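Side-chain contact in LbaCas13a H328A (C2c2) (Lachnospiraceae bacterium NK4A179, PDB 5WLH), which probably acts as a crRNA-guided, RNA-cleaving CRISPR nuclease and is captured here bound to its pre-crRNA: residues V422-F425 and K426-G430. Numbering follows the deposited sequence.
Sequences VTEF and KARTG. With nucleotides of chain B.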
loop_
_atom_site.group_PDB
_atom_site.type_symbol
_atom_site.label_atom_id
_atom_site.label_comp_id
_atom_site.label_asym_id
_atom_site.label_seq_id
_atom_site.Cartn_x
_atom_site.Cartn_y
_atom_site.Cartn_z
ATOM N N VAL A 422 -23.886 15.900 0.316
ATOM C CA VAL A 422 -24.748 16.384 1.390
ATOM C C VAL A 422 -25.669 15.250 1.823
ATOM O O VAL A 422 -26.415 14.696 1.005
ATOM C CB VAL A 422 -25.556 17.609 0.928
ATOM C CG1 VAL A 422 -26.596 18.002 1.982
ATOM C CG2 VAL A 422 -24.627 18.798 0.569
ATOM N N THR A 423 -25.620 14.886 3.107
ATOM C CA THR A 423 -26.495 13.852 3.653
ATOM C C THR A 423 -27.038 14.313 4.993
ATOM O O THR A 423 -26.381 15.067 5.719
ATOM C CB THR A 423 -25.786 12.499 3.867
ATOM O OG1 THR A 423 -24.767 12.652 4.863
ATOM C CG2 THR A 423 -25.162 11.983 2.577
ATOM N N GLU A 424 -28.228 13.821 5.338
ATOM C CA GLU A 424 -28.785 14.190 6.633
ATOM C C GLU A 424 -27.999 13.561 7.782
ATOM O O GLU A 424 -27.814 14.199 8.824
ATOM C CB GLU A 424 -30.263 13.813 6.719
ATOM C CG GLU A 424 -30.851 14.038 8.122
ATOM C CD GLU A 424 -30.599 15.452 8.666
ATOM O OE1 GLU A 424 -30.121 15.586 9.824
ATOM O OE2 GLU A 424 -30.877 16.432 7.937
ATOM N N PHE A 425 -27.517 12.322 7.630
ATOM C CA PHE A 425 -26.860 11.709 8.786
ATOM C C PHE A 425 -25.612 12.489 9.194
ATOM O O PHE A 425 -25.316 12.599 10.391
ATOM C CB PHE A 425 -26.573 10.226 8.527
ATOM C CG PHE A 425 -25.305 9.937 7.735
ATOM C CD1 PHE A 425 -24.079 9.851 8.372
ATOM C CD2 PHE A 425 -25.368 9.665 6.377
ATOM C CE1 PHE A 425 -22.929 9.548 7.663
ATOM C CE2 PHE A 425 -24.223 9.362 5.652
ATOM C CZ PHE A 425 -22.991 9.310 6.309
ATOM N N LYS A 426 -24.908 13.082 8.233
ATOM C CA LYS A 426 -23.710 13.852 8.546
ATOM C C LYS A 426 -24.032 15.213 9.122
ATOM O O LYS A 426 -23.123 15.893 9.597
ATOM C CB LYS A 426 -22.855 14.051 7.300
ATOM C CG LYS A 426 -22.178 12.814 6.839
ATOM C CD LYS A 426 -20.831 13.171 6.254
ATOM C CE LYS A 426 -20.067 11.907 5.973
ATOM N NZ LYS A 426 -19.430 12.001 4.651
ATOM N N ALA A 427 -25.288 15.644 9.034
ATOM C CA ALA A 427 -25.709 16.909 9.609
ATOM C C ALA A 427 -26.266 16.762 11.016
ATOM O O ALA A 427 -26.710 17.763 11.589
ATOM C CB ALA A 427 -26.757 17.575 8.709
ATOM N N ARG A 428 -26.282 15.547 11.569
ATOM C CA ARG A 428 -26.769 15.315 12.925
ATOM C C ARG A 428 -25.685 15.663 13.934
ATOM O O ARG A 428 -24.529 15.255 13.782
ATOM C CB ARG A 428 -27.200 13.858 13.117
ATOM C CG ARG A 428 -28.271 13.377 12.148
ATOM C CD ARG A 428 -28.999 12.131 12.670
ATOM N NE ARG A 428 -29.035 11.051 11.672
ATOM C CZ ARG A 428 -29.885 10.995 10.645
ATOM N NH1 ARG A 428 -30.790 11.951 10.475
ATOM N NH2 ARG A 428 -29.836 9.980 9.792
ATOM N N THR A 429 -26.060 16.407 14.975
ATOM C CA THR A 429 -25.074 16.816 15.971
ATOM C C THR A 429 -24.392 15.610 16.603
ATOM O O THR A 429 -23.174 15.630 16.843
ATOM C CB THR A 429 -25.741 17.680 17.040
ATOM O OG1 THR A 429 -26.327 18.816 16.404
ATOM C CG2 THR A 429 -24.704 18.169 18.046
ATOM N N GLY A 430 -25.158 14.551 16.874
ATOM C CA GLY A 430 -24.589 13.371 17.514
ATOM C C GLY A 430 -23.686 12.566 16.601
ATOM O O GLY A 430 -22.803 11.842 17.075
ATOM P P G B 5 -17.926 5.378 8.536
ATOM O OP1 G B 5 -16.553 5.575 7.994
ATOM O OP2 G B 5 -18.444 6.299 9.583
ATOM O "O5'" G B 5 -18.965 5.425 7.348
ATOM C "C5'" G B 5 -18.784 4.661 6.171
ATOM C "C4'" G B 5 -19.976 4.843 5.262
ATOM O "O4'" G B 5 -21.147 4.255 5.894
ATOM C "C3'" G B 5 -20.394 6.284 4.997
ATOM O "O3'" G B 5 -19.628 6.907 3.977
ATOM C "C2'" G B 5 -21.861 6.130 4.616
ATOM O "O2'" G B 5 -21.965 5.653 3.283
ATOM C "C1'" G B 5 -22.298 5.021 5.576
ATOM N N9 G B 5 -22.826 5.580 6.833
ATOM C C8 G B 5 -22.114 5.879 7.971
ATOM N N7 G B 5 -22.851 6.364 8.939
ATOM C C5 G B 5 -24.133 6.382 8.397
ATOM C C6 G B 5 -25.354 6.813 8.977
ATOM O O6 G B 5 -25.526 7.273 10.112
ATOM N N1 G B 5 -26.408 6.673 8.082
ATOM C C2 G B 5 -26.302 6.179 6.798
ATOM N N2 G B 5 -27.431 6.110 6.085
ATOM N N3 G B 5 -25.166 5.775 6.231
ATOM C C4 G B 5 -24.135 5.914 7.097
ATOM P P A B 6 -19.004 8.369 4.195
ATOM O OP1 A B 6 -19.399 8.882 5.516
ATOM O OP2 A B 6 -19.275 9.147 2.949
ATOM O "O5'" A B 6 -17.422 8.115 4.218
ATOM C "C5'" A B 6 -16.778 7.623 5.394
ATOM C "C4'" A B 6 -15.616 6.709 5.045
ATOM O "O4'" A B 6 -16.117 5.521 4.401
ATOM C "C3'" A B 6 -14.615 7.264 4.044
ATOM O "O3'" A B 6 -13.664 8.100 4.659
ATOM C "C2'" A B 6 -14.014 6.008 3.439
ATOM O "O2'" A B 6 -13.115 5.402 4.367
ATOM C "C1'" A B 6 -15.243 5.117 3.372
ATOM N N9 A B 6 -15.973 5.221 2.101
ATOM C C8 A B 6 -17.270 5.639 1.929
ATOM N N7 A B 6 -17.674 5.576 0.687
ATOM C C5 A B 6 -16.568 5.070 0.009
ATOM C C6 A B 6 -16.358 4.767 -1.336
ATOM N N6 A B 6 -17.306 4.939 -2.270
ATOM N N1 A B 6 -15.146 4.264 -1.684
ATOM C C2 A B 6 -14.205 4.097 -0.743
ATOM N N3 A B 6 -14.288 4.366 0.560
ATOM C C4 A B 6 -15.510 4.840 0.872
#
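Phe425 and Lys426 lie alongside each other, against G5 and A6 of the pre-crRNA, chain B, on two overlapping type I beta turns, 424-427 and 425-428, the second ending at Arg428, the N-cap of helix 429-458. Ala427 N bonds to Glu424 O at 2.9 Å, and Arg428 N makes a weak bond to Phe425 O. Phe425 CG sits between its backbone N and carbonyl carbon (chi1 83°), which stands the ring between the Lys426 chain and the G5 base, whose C6 is 3.3 Å from Phe425 CD1. Tyr431 meets the ring edge-to-face. Cut back to an alanine, Phe425 would probably leave the G5 base without its aromatic partner and the lysine chain freer to swing. The Arg428 guanidinium lays one face over Phe425 CA and Glu424 O; its NH1 is 3.8 Å from Glu424 OE1, a long salt bridge of charges only, the oxygen lying well out of the guanidinium plane. The Lys426 chain can be traced from CB, which packs against Thr423 OG1, the atom that also takes a weak bond from Lys426 N (3.4 Å). CG passes over the Phe425 face opposite G5, a CH-pi contact 3.8 Å from the centroid. CE reaches A6 OP1 at 3.1 Å, an oxygen that also sits in plane at the ring's edge. At the tip, NZ gives a weak hydrogen bond to A6 OP2 at 3.3 Å.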